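PDB 6EHD: OmpT protein from Vibrio cholerae serotype O1, which probably forms a water-filled beta-barrel pore, as in general diffusion porins, that lets small solutes cross the outer membrane. Local coordinates for residues 161-166 with 196-201; 95-100 with 211-216; 116-121 with 143-148. The protein carries 1 engineered substitution. All coordinates share one frame; numbering follows the deposited sequence.

Contact 1 of 3, residues 161-166 with 196-201; sequences AVHAGG and YFEVTG. With C8E ((hydroxyethyloxy)tri(ethyloxy)octane), chain J; C8E ((hydroxyethyloxy)tri(ethyloxy)octane), chain K.
Two antiparallel strands of the porin barrel wall pair here, and His163 meets Glu198 and Thr200 on the face that looks into the barrel. Residues 161-166 and 196-201 run 177° apart in direction. Backbone bonds join His163 with Thr200 and Gly165 with Glu198. Between them Ala164 and Val199 form a non-hydrogen-bonded pair. The ring nitrogen His163 ND1 gives a hydrogen bond of 2.7 Å to Glu198 OE2. The oxygen lies in the ring plane. It is met on its syn side, with ND1 somewhat out of the carboxylate plane. Ring and carboxylate planes are turned 58° apart. CG of His163 sits between its own backbone N and carbonyl carbon (chi1 57°), which keeps the ring beside Thr200. Thr200 CB covers one ring face in a CH-pi contact, 3.5 Å from the centroid. Thr200 OG1 donates to Glu198 OE1 at 2.8 Å, so each carboxylate oxygen has a partner, which should restrict rotation of the group. Glu198 CG passes 3.6 Å from Gly165 O. On the opposite face of the strand pair, C3 of the chain K detergent lies 4.3 Å above one face of the Phe197 ring. An outer face that meets detergent and a polar inner face are typical of a transmembrane beta-barrel.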
loop_
_atom_site.group_PDB
_atom_site.type_symbol
_atom_site.label_atom_id
_atom_site.label_comp_id
_atom_site.label_asym_id
_atom_site.label_seq_id
_atom_site.Cartn_x
_atom_site.Cartn_y
_atom_site.Cartn_z
ATOM N N ALA A 161 -0.429 1.207 19.758
ATOM C CA ALA A 161 -1.499 1.341 18.761
ATOM C C ALA A 161 -1.699 -0.055 18.079
ATOM O O ALA A 161 -0.698 -0.708 17.714
ATOM C CB ALA A 161 -1.185 2.407 17.709
ATOM N N VAL A 162 -2.963 -0.514 17.977
ATOM C CA VAL A 162 -3.285 -1.821 17.446
ATOM C C VAL A 162 -4.347 -1.781 16.391
ATOM O O VAL A 162 -5.199 -0.855 16.406
ATOM C CB VAL A 162 -3.699 -2.791 18.572
ATOM C CG1 VAL A 162 -5.062 -2.394 19.298
ATOM C CG2 VAL A 162 -3.737 -4.153 17.990
ATOM N N HIS A 163 -4.304 -2.713 15.422
ATOM C CA HIS A 163 -5.411 -2.831 14.466
ATOM C C HIS A 163 -5.508 -4.250 13.960
ATOM O O HIS A 163 -4.540 -5.058 14.121
ATOM C CB HIS A 163 -5.317 -1.832 13.286
ATOM C CG HIS A 163 -4.067 -1.871 12.448
ATOM N ND1 HIS A 163 -3.872 -2.798 11.454
ATOM C CD2 HIS A 163 -3.089 -0.947 12.287
ATOM C CE1 HIS A 163 -2.806 -2.476 10.738
ATOM N NE2 HIS A 163 -2.275 -1.361 11.259
ATOM N N ALA A 164 -6.685 -4.576 13.469
ATOM C CA ALA A 164 -6.964 -5.889 12.842
ATOM C C ALA A 164 -8.028 -5.816 11.808
ATOM O O ALA A 164 -8.881 -4.918 11.846
ATOM C CB ALA A 164 -7.430 -6.826 13.989
ATOM N N GLY A 165 -8.021 -6.736 10.836
ATOM C CA GLY A 165 -9.022 -6.689 9.780
ATOM C C GLY A 165 -8.576 -7.436 8.544
ATOM O O GLY A 165 -7.529 -8.134 8.500
ATOM N N GLY A 166 -9.344 -7.203 7.488
ATOM C CA GLY A 166 -9.081 -7.843 6.240
ATOM C C GLY A 166 -10.260 -7.810 5.306
ATOM O O GLY A 166 -11.052 -6.860 5.299
ATOM N N TYR A 196 -7.967 -12.392 2.941
ATOM C CA TYR A 196 -6.841 -12.032 3.821
ATOM C C TYR A 196 -7.293 -11.450 5.179
ATOM O O TYR A 196 -8.391 -10.923 5.354
ATOM C CB TYR A 196 -5.827 -11.084 3.021
ATOM C CG TYR A 196 -6.581 -9.944 2.254
ATOM C CD1 TYR A 196 -7.037 -10.186 0.945
ATOM C CD2 TYR A 196 -6.907 -8.740 2.878
ATOM C CE1 TYR A 196 -7.784 -9.231 0.239
ATOM C CE2 TYR A 196 -7.627 -7.751 2.149
ATOM C CZ TYR A 196 -8.092 -8.026 0.836
ATOM O OH TYR A 196 -8.831 -7.087 0.104
ATOM N N PHE A 197 -6.419 -11.589 6.173
ATOM C CA PHE A 197 -6.607 -11.136 7.539
ATOM C C PHE A 197 -5.288 -10.809 8.192
ATOM O O PHE A 197 -4.250 -11.516 7.971
ATOM C CB PHE A 197 -7.381 -12.280 8.339
ATOM C CG PHE A 197 -7.599 -11.942 9.774
ATOM C CD1 PHE A 197 -8.506 -10.978 10.123
ATOM C CD2 PHE A 197 -6.922 -12.597 10.783
ATOM C CE1 PHE A 197 -8.705 -10.614 11.454
ATOM C CE2 PHE A 197 -7.088 -12.209 12.097
ATOM C CZ PHE A 197 -8.004 -11.243 12.433
ATOM N N GLU A 198 -5.272 -9.756 9.084
ATOM C CA GLU A 198 -4.059 -9.319 9.702
ATOM C C GLU A 198 -4.298 -8.760 11.088
ATOM O O GLU A 198 -5.407 -8.282 11.408
ATOM C CB GLU A 198 -3.398 -8.183 8.833
ATOM C CG GLU A 198 -4.135 -6.869 8.778
ATOM C CD GLU A 198 -3.908 -5.861 9.934
ATOM O OE1 GLU A 198 -2.851 -5.872 10.563
ATOM O OE2 GLU A 198 -4.826 -5.013 10.219
ATOM N N VAL A 199 -3.260 -8.824 11.894
ATOM C CA VAL A 199 -3.155 -8.089 13.174
ATOM C C VAL A 199 -1.838 -7.306 13.225
ATOM O O VAL A 199 -0.756 -7.884 12.884
ATOM C CB VAL A 199 -3.212 -9.083 14.370
ATOM C CG1 VAL A 199 -2.975 -8.384 15.698
ATOM C CG2 VAL A 199 -4.550 -9.830 14.374
ATOM N N THR A 200 -1.862 -6.067 13.770
ATOM C CA THR A 200 -0.664 -5.231 13.878
ATOM C C THR A 200 -0.617 -4.563 15.254
ATOM O O THR A 200 -1.668 -4.152 15.771
ATOM C CB THR A 200 -0.662 -4.052 12.812
ATOM O OG1 THR A 200 -0.557 -4.636 11.510
ATOM C CG2 THR A 200 0.472 -3.083 13.031
ATOM N N GLY A 201 0.594 -4.496 15.804
ATOM C CA GLY A 201 0.915 -3.658 17.006
ATOM C C GLY A 201 2.052 -2.691 16.725
ATOM O O GLY A 201 3.047 -3.119 16.166
HETATM C C1 C8E J . -9.043 -13.061 17.542
HETATM C C2 C8E J . -8.637 -11.778 16.864
HETATM C C3 C8E J . -8.056 -10.828 17.894
HETATM C C4 C8E J . -6.971 -9.960 17.297
HETATM C C5 C8E J . -6.873 -8.624 18.007
HETATM C C6 C8E J . -5.500 -8.271 18.502
HETATM C C7 C8E J . -4.760 -9.315 19.331
HETATM C C8 C8E J . -3.802 -8.596 20.311
HETATM O O9 C8E J . -2.923 -7.790 19.555
HETATM C C10 C8E J . -1.753 -7.254 20.164
HETATM C C11 C8E J . -0.938 -6.766 18.974
HETATM O O12 C8E J . 0.036 -7.764 18.630
HETATM C C13 C8E J . 0.679 -7.543 17.386
HETATM C C14 C8E J . 1.109 -8.866 16.806
HETATM O O15 C8E J . 2.241 -9.479 17.442
HETATM C C16 C8E J . 2.489 -9.409 18.810
HETATM C C17 C8E J . 3.350 -10.610 19.188
HETATM O O18 C8E J . 4.599 -10.222 19.716
HETATM C C19 C8E J . 4.559 -9.796 21.070
HETATM C C20 C8E J . 5.998 -9.363 21.213
HETATM O O21 C8E J . 6.375 -8.239 20.410
HETATM C C1 C8E K . -10.323 -13.892 15.068
HETATM C C2 C8E K . -11.219 -14.355 13.925
HETATM C C3 C8E K . -10.396 -14.905 12.793
HETATM C C4 C8E K . -11.070 -14.614 11.487
HETATM C C5 C8E K . -10.379 -15.358 10.414
HETATM C C6 C8E K . -10.955 -15.044 9.058
HETATM C C7 C8E K . -9.991 -15.653 8.073
HETATM C C8 C8E K . -10.342 -15.483 6.614
HETATM O O9 C8E K . -9.199 -16.024 5.930
HETATM C C10 C8E K . -8.207 -15.087 5.547
HETATM C C11 C8E K . -6.816 -15.703 5.671
HETATM O O12 C8E K . -6.790 -16.936 4.965
#

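Contact 2 of 3, residues 95-100 with 211-216; sequences YGADYS and GVTYYN. With C8E ((hydroxyethyloxy)tri(ethyloxy)octane), chain G; C8E ((hydroxyethyloxy)tri(ethyloxy)octane), chain J; C8E ((hydroxyethyloxy)tri(ethyloxy)octane), chain K.
The Tyr99 ring turns an edge to strand 211-216, with Gly211 N near its plane. Its hydroxyl end lies against the glycine, with Tyr99 OH 3.6 Å from Gly211 CA, and is hydrogen-bonded to Glu202. The Tyr215 ring has water 1 in plane at its edge. That water accepts from Tyr215 OH at 2.7 Å and donates to Tyr95 O at 2.8 Å, so it bridges loop and strand. On the far side of the strand one face of the Tyr214 ring carries detergent atom O15 of chain J, 3.8 Å above its plane. The direct polar link is Ala97 N to Thr213 OG1, 2.9 Å long with an angle of 152° at the hydrogen. Thr213 OG1 lies beside its own backbone N (chi1 -60°), facing the loop, and also bonds Thr200. Ala97 CB rests on the strand backbone, 3.6 Å from Gly211 C. Ala97 centres an inverse gamma turn. Asp98 shapes the next residues: its OD1 accepts from Ser100 N in an Asx turn and from Ser100 OG at 2.6 Å. Tyr95 OH binds the other oxygen, Asp98 OD2. A loop folded inward against the barrel wall is typical of the constriction loop of general porins.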
loop_
_atom_site.group_PDB
_atom_site.type_symbol
_atom_site.label_atom_id
_atom_site.label_comp_id
_atom_site.label_asym_id
_atom_site.label_seq_id
_atom_site.Cartn_x
_atom_site.Cartn_y
_atom_site.Cartn_z
ATOM N N TYR A 95 -2.530 -0.373 6.013
ATOM C CA TYR A 95 -1.173 -0.837 5.766
ATOM C C TYR A 95 -0.682 -1.766 6.925
ATOM O O TYR A 95 -1.494 -2.675 7.389
ATOM C CB TYR A 95 -0.215 0.353 5.426
ATOM C CG TYR A 95 0.980 -0.026 4.553
ATOM C CD1 TYR A 95 0.810 -0.683 3.293
ATOM C CD2 TYR A 95 2.324 0.308 4.923
ATOM C CE1 TYR A 95 1.885 -1.059 2.503
ATOM C CE2 TYR A 95 3.407 -0.004 4.051
ATOM C CZ TYR A 95 3.213 -0.719 2.874
ATOM O OH TYR A 95 4.287 -1.046 2.029
ATOM N N GLY A 96 0.554 -1.561 7.399
ATOM C CA GLY A 96 1.156 -2.467 8.444
ATOM C C GLY A 96 2.587 -2.061 8.669
ATOM O O GLY A 96 2.967 -0.952 8.260
ATOM N N ALA A 97 3.358 -2.920 9.319
ATOM C CA ALA A 97 4.692 -2.601 9.806
ATOM C C ALA A 97 5.766 -2.741 8.691
ATOM O O ALA A 97 6.647 -3.594 8.731
ATOM C CB ALA A 97 5.052 -3.461 11.074
ATOM N N ASP A 98 5.690 -1.806 7.726
ATOM C CA ASP A 98 6.715 -1.577 6.737
ATOM C C ASP A 98 7.050 -0.052 6.723
ATOM O O ASP A 98 6.085 0.759 6.438
ATOM C CB ASP A 98 6.290 -2.040 5.290
ATOM C CG ASP A 98 7.199 -1.393 4.166
ATOM O OD1 ASP A 98 8.440 -1.240 4.399
ATOM O OD2 ASP A 98 6.664 -1.016 3.089
ATOM N N TYR A 99 8.273 0.328 7.123
ATOM C CA TYR A 99 8.676 1.705 7.266
ATOM C C TYR A 99 9.689 2.107 6.199
ATOM O O TYR A 99 10.298 3.167 6.291
ATOM C CB TYR A 99 9.217 1.951 8.664
ATOM C CG TYR A 99 8.225 1.575 9.766
ATOM C CD1 TYR A 99 6.870 1.932 9.704
ATOM C CD2 TYR A 99 8.654 0.840 10.840
ATOM C CE1 TYR A 99 5.958 1.485 10.665
ATOM C CE2 TYR A 99 7.748 0.402 11.828
ATOM C CZ TYR A 99 6.418 0.757 11.766
ATOM O OH TYR A 99 5.544 0.323 12.806
ATOM N N SER A 100 9.813 1.298 5.139
ATOM C CA SER A 100 10.789 1.588 4.063
ATOM C C SER A 100 10.322 2.652 3.033
ATOM O O SER A 100 9.121 3.002 2.938
ATOM C CB SER A 100 11.084 0.252 3.318
ATOM O OG SER A 100 9.979 -0.195 2.533
ATOM N N GLY A 211 7.281 -1.966 15.337
ATOM C CA GLY A 211 6.042 -2.537 14.863
ATOM C C GLY A 211 6.164 -3.994 14.449
ATOM O O GLY A 211 7.206 -4.418 13.879
ATOM N N VAL A 212 5.059 -4.731 14.631
ATOM C CA VAL A 212 4.925 -6.094 14.171
ATOM C C VAL A 212 3.583 -6.287 13.496
ATOM O O VAL A 212 2.540 -5.918 14.048
ATOM C CB VAL A 212 5.093 -7.163 15.354
ATOM C CG1 VAL A 212 4.908 -8.572 14.830
ATOM C CG2 VAL A 212 6.413 -6.942 16.049
ATOM N N THR A 213 3.571 -6.952 12.321
ATOM C CA THR A 213 2.344 -7.346 11.627
ATOM C C THR A 213 2.381 -8.849 11.243
ATOM O O THR A 213 3.400 -9.359 10.674
ATOM C CB THR A 213 2.091 -6.560 10.306
ATOM O OG1 THR A 213 1.983 -5.143 10.556
ATOM C CG2 THR A 213 0.873 -7.114 9.524
ATOM N N TYR A 214 1.287 -9.559 11.625
ATOM C CA TYR A 214 1.006 -10.870 11.100
ATOM C C TYR A 214 -0.012 -10.778 9.956
ATOM O O TYR A 214 -1.076 -10.117 10.117
ATOM C CB TYR A 214 0.422 -11.737 12.230
ATOM C CG TYR A 214 1.245 -12.054 13.461
ATOM C CD1 TYR A 214 2.651 -12.039 13.446
ATOM C CD2 TYR A 214 0.625 -12.578 14.629
ATOM C CE1 TYR A 214 3.421 -12.330 14.585
ATOM C CE2 TYR A 214 1.395 -12.955 15.717
ATOM C CZ TYR A 214 2.814 -12.915 15.674
ATOM O OH TYR A 214 3.587 -13.339 16.766
ATOM N N TYR A 215 0.179 -11.460 8.844
ATOM C CA TYR A 215 -0.804 -11.513 7.760
ATOM C C TYR A 215 -0.981 -13.014 7.331
ATOM O O TYR A 215 -0.020 -13.796 7.282
ATOM C CB TYR A 215 -0.352 -10.672 6.439
ATOM C CG TYR A 215 -1.238 -9.534 6.046
ATOM C CD1 TYR A 215 -2.469 -9.772 5.349
ATOM C CD2 TYR A 215 -0.916 -8.201 6.326
ATOM C CE1 TYR A 215 -3.317 -8.742 4.992
ATOM C CE2 TYR A 215 -1.741 -7.149 5.968
ATOM C CZ TYR A 215 -2.977 -7.392 5.341
ATOM O OH TYR A 215 -3.841 -6.346 4.999
ATOM N N ASN A 216 -2.199 -13.389 7.022
ATOM C CA ASN A 216 -2.497 -14.606 6.262
ATOM C C ASN A 216 -3.244 -14.207 4.982
ATOM O O ASN A 216 -4.085 -13.293 4.987
ATOM C CB ASN A 216 -3.423 -15.586 7.024
ATOM C CG ASN A 216 -2.666 -16.558 7.989
ATOM O OD1 ASN A 216 -1.436 -16.935 7.851
ATOM N ND2 ASN A 216 -3.430 -17.042 8.962
HETATM C C11 C8E G . 7.690 5.864 7.690
HETATM O O12 C8E G . 7.996 6.375 6.364
HETATM C C13 C8E G . 7.705 5.388 5.340
HETATM C C14 C8E G . 7.821 5.973 3.942
HETATM O O15 C8E G . 6.728 6.919 3.855
HETATM C C16 C8E G . 6.860 8.040 3.027
HETATM C C17 C8E G . 6.476 7.481 1.735
HETATM O O18 C8E G . 5.465 8.225 1.065
HETATM C C19 C8E G . 5.046 7.976 -0.289
HETATM C C20 C8E G . 3.869 7.316 -1.103
HETATM O O21 C8E G . 4.021 7.010 -2.592
HETATM C C1 C8E J . -9.043 -13.061 17.542
HETATM C C2 C8E J . -8.637 -11.778 16.864
HETATM C C3 C8E J . -8.056 -10.828 17.894
HETATM C C4 C8E J . -6.971 -9.960 17.297
HETATM C C5 C8E J . -6.873 -8.624 18.007
HETATM C C6 C8E J . -5.500 -8.271 18.502
HETATM C C7 C8E J . -4.760 -9.315 19.331
HETATM C C8 C8E J . -3.802 -8.596 20.311
HETATM O O9 C8E J . -2.923 -7.790 19.555
HETATM C C10 C8E J . -1.753 -7.254 20.164
HETATM C C11 C8E J . -0.938 -6.766 18.974
HETATM O O12 C8E J . 0.036 -7.764 18.630
HETATM C C13 C8E J . 0.679 -7.543 17.386
HETATM C C14 C8E J . 1.109 -8.866 16.806
HETATM O O15 C8E J . 2.241 -9.479 17.442
HETATM C C16 C8E J . 2.489 -9.409 18.810
HETATM C C17 C8E J . 3.350 -10.610 19.188
HETATM O O18 C8E J . 4.599 -10.222 19.716
HETATM C C19 C8E J . 4.559 -9.796 21.070
HETATM C C20 C8E J . 5.998 -9.363 21.213
HETATM O O21 C8E J . 6.375 -8.239 20.410
HETATM C C1 C8E K . -10.323 -13.892 15.068
HETATM C C2 C8E K . -11.219 -14.355 13.925
HETATM C C3 C8E K . -10.396 -14.905 12.793
HETATM C C4 C8E K . -11.070 -14.614 11.487
HETATM C C5 C8E K . -10.379 -15.358 10.414
HETATM C C6 C8E K . -10.955 -15.044 9.058
HETATM C C7 C8E K . -9.991 -15.653 8.073
HETATM C C8 C8E K . -10.342 -15.483 6.614
HETATM O O9 C8E K . -9.199 -16.024 5.930
HETATM C C10 C8E K . -8.207 -15.087 5.547
HETATM C C11 C8E K . -6.816 -15.703 5.671
HETATM O O12 C8E K . -6.790 -16.936 4.965
HETATM O O HOH W 1 -3.238 -3.798 5.466
#

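Contact 3 of 3, residues 116-121 with 143-148; sequences ALHDSQ and NAKQEL
His118 NE2 donates to Gln146 O at 2.7 Å, and this short bond joins the two segments. The acceptor lies in the imidazole plane, while the donor is tilted 27° from the carbonyl plane. The other ring nitrogen is held from its own chain: Ser120 N donates to His118 ND1 at 3.2 Å. The ring is therefore gripped at both nitrogens, which limits its rotation. This pattern is consistent with a neutral ring that carries its hydrogen on NE2. CG of His118 stands anti to the backbone N (chi1 -167°), carrying the ring across to residues 145-148. The site lies at one end of the porin barrel. Here the chain turns a corner at Asp119 and Ser120 between short strand 117-118 and wall strand 121-128, and strand 147-157 begins opposite. Water 2 adds a second bridge, donating to Leu117 O and to Gln146 OE1. Gln146 OE1 also accepts from Asn169 ND2. Lys145 lays its aliphatic chain obliquely along the corner. Its CD approaches His118 CE1 at 3.9 Å, and its CE meets Asp119 CB at 3.7 Å. The ammonium end makes a salt bridge to Glu141. Leu148 CD2 packs 4.1 Å from His118 CB and also touches the amide end of Gln121, 3.7 Å from OE1.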
loop_
_atom_site.group_PDB
_atom_site.type_symbol
_atom_site.label_atom_id
_atom_site.label_comp_id
_atom_site.label_asym_id
_atom_site.label_seq_id
_atom_site.Cartn_x
_atom_site.Cartn_y
_atom_site.Cartn_z
ATOM N N ALA A 116 -3.816 -2.316 -4.984
ATOM C CA ALA A 116 -4.155 -1.332 -4.011
ATOM C C ALA A 116 -5.126 -0.269 -4.544
ATOM O O ALA A 116 -5.314 0.739 -3.891
ATOM C CB ALA A 116 -2.901 -0.702 -3.394
ATOM N N LEU A 117 -5.837 -0.555 -5.635
ATOM C CA LEU A 117 -6.719 0.424 -6.256
ATOM C C LEU A 117 -8.018 -0.241 -6.754
ATOM O O LEU A 117 -7.927 -1.338 -7.312
ATOM C CB LEU A 117 -5.948 0.988 -7.462
ATOM C CG LEU A 117 -6.617 1.832 -8.561
ATOM C CD1 LEU A 117 -7.037 3.135 -7.934
ATOM C CD2 LEU A 117 -5.696 2.084 -9.748
ATOM N N HIS A 118 -9.155 0.467 -6.621
ATOM C CA HIS A 118 -10.453 0.106 -7.277
ATOM C C HIS A 118 -11.114 1.402 -7.676
ATOM O O HIS A 118 -11.253 2.385 -6.873
ATOM C CB HIS A 118 -11.330 -0.751 -6.356
ATOM C CG HIS A 118 -12.526 -1.422 -7.014
ATOM N ND1 HIS A 118 -13.625 -0.721 -7.491
ATOM C CD2 HIS A 118 -12.812 -2.743 -7.198
ATOM C CE1 HIS A 118 -14.488 -1.588 -8.016
ATOM N NE2 HIS A 118 -14.058 -2.817 -7.784
ATOM N N ASP A 119 -11.481 1.452 -8.963
ATOM C CA ASP A 119 -12.008 2.680 -9.597
ATOM C C ASP A 119 -13.440 3.075 -9.218
ATOM O O ASP A 119 -13.914 4.189 -9.531
ATOM C CB ASP A 119 -11.987 2.536 -11.149
ATOM C CG ASP A 119 -10.577 2.502 -11.735
ATOM O OD1 ASP A 119 -9.589 2.651 -10.976
ATOM O OD2 ASP A 119 -10.453 2.279 -12.971
ATOM N N SER A 120 -14.175 2.188 -8.596
ATOM C CA SER A 120 -15.519 2.565 -8.206
ATOM C C SER A 120 -15.844 1.986 -6.827
ATOM O O SER A 120 -16.482 0.933 -6.739
ATOM C CB SER A 120 -16.556 2.107 -9.263
ATOM O OG SER A 120 -17.825 2.494 -8.785
ATOM N N GLN A 121 -15.422 2.695 -5.756
ATOM C CA GLN A 121 -15.664 2.226 -4.405
ATOM C C GLN A 121 -16.494 3.199 -3.634
ATOM O O GLN A 121 -16.458 4.402 -3.913
ATOM C CB GLN A 121 -14.325 2.123 -3.607
ATOM C CG GLN A 121 -13.393 1.079 -3.976
ATOM C CD GLN A 121 -12.094 1.125 -3.083
ATOM O OE1 GLN A 121 -12.079 0.634 -1.954
ATOM N NE2 GLN A 121 -11.030 1.704 -3.636
ATOM N N ASN A 143 -19.023 -7.372 -14.091
ATOM C CA ASN A 143 -17.712 -8.039 -14.235
ATOM C C ASN A 143 -16.604 -7.265 -14.948
ATOM O O ASN A 143 -15.554 -7.838 -15.220
ATOM C CB ASN A 143 -17.857 -9.447 -14.866
ATOM C CG ASN A 143 -18.601 -10.423 -13.972
ATOM O OD1 ASN A 143 -18.905 -10.143 -12.808
ATOM N ND2 ASN A 143 -18.878 -11.590 -14.513
ATOM N N ALA A 144 -16.806 -5.977 -15.228
ATOM C CA ALA A 144 -15.741 -5.124 -15.824
ATOM C C ALA A 144 -14.698 -4.642 -14.771
ATOM O O ALA A 144 -13.602 -4.169 -15.118
ATOM C CB ALA A 144 -16.372 -3.918 -16.525
ATOM N N LYS A 145 -15.057 -4.743 -13.491
ATOM C CA LYS A 145 -14.163 -4.353 -12.371
ATOM C C LYS A 145 -14.169 -5.505 -11.371
ATOM O O LYS A 145 -15.105 -6.292 -11.340
ATOM C CB LYS A 145 -14.687 -3.078 -11.708
ATOM C CG LYS A 145 -14.578 -1.816 -12.550
ATOM C CD LYS A 145 -15.160 -0.671 -11.744
ATOM C CE LYS A 145 -14.919 0.697 -12.355
ATOM N NZ LYS A 145 -15.229 0.749 -13.793
ATOM N N GLN A 146 -13.138 -5.606 -10.541
ATOM C CA GLN A 146 -13.100 -6.660 -9.491
ATOM C C GLN A 146 -14.166 -6.546 -8.423
ATOM O O GLN A 146 -14.726 -5.448 -8.156
ATOM C CB GLN A 146 -11.689 -6.645 -8.849
ATOM C CG GLN A 146 -10.544 -6.936 -9.808
ATOM C CD GLN A 146 -9.152 -6.742 -9.158
ATOM O OE1 GLN A 146 -9.058 -6.189 -8.050
ATOM N NE2 GLN A 146 -8.081 -7.190 -9.844
ATOM N N GLU A 147 -14.453 -7.658 -7.741
ATOM C CA GLU A 147 -15.197 -7.607 -6.484
ATOM C C GLU A 147 -14.238 -7.247 -5.314
ATOM O O GLU A 147 -13.105 -7.785 -5.286
ATOM C CB GLU A 147 -15.850 -8.952 -6.137
ATOM C CG GLU A 147 -16.774 -9.511 -7.259
ATOM C CD GLU A 147 -17.439 -10.845 -6.908
ATOM O OE1 GLU A 147 -17.359 -11.334 -5.753
ATOM O OE2 GLU A 147 -18.033 -11.430 -7.820
ATOM N N LEU A 148 -14.731 -6.481 -4.360
ATOM C CA LEU A 148 -13.949 -6.071 -3.153
ATOM C C LEU A 148 -14.849 -5.739 -1.981
ATOM O O LEU A 148 -15.822 -4.981 -2.082
ATOM C CB LEU A 148 -13.053 -4.860 -3.497
ATOM C CG LEU A 148 -12.138 -4.274 -2.421
ATOM C CD1 LEU A 148 -10.997 -5.241 -2.131
ATOM C CD2 LEU A 148 -11.597 -2.942 -2.845
HETATM O O HOH W 2 -9.702 -3.509 -7.785
#

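How the contacts relate
All three contacts belong to one porin barrel but differ in setting. Contact 1 joins wall strands through regular backbone bonds, with a buried polar cluster on one face and detergent on the other. Contact 2 is wholly buried and sets an irregular loop against the neighbouring strand, using one direct hydrogen bond and a bridging water. These two adjoin: strands 184-205 and 208-221 are neighbours, and Thr200 OG1 lies 2.8 Å from Thr213 OG1, a probable hydrogen bond. Contact 3 is about 22 Å from contact 1, centre to centre. It is partly exposed and mixes a histidine-to-backbone bond with lysine and leucine packing. It meets contact 1 where Leu148 packs on Tyr196.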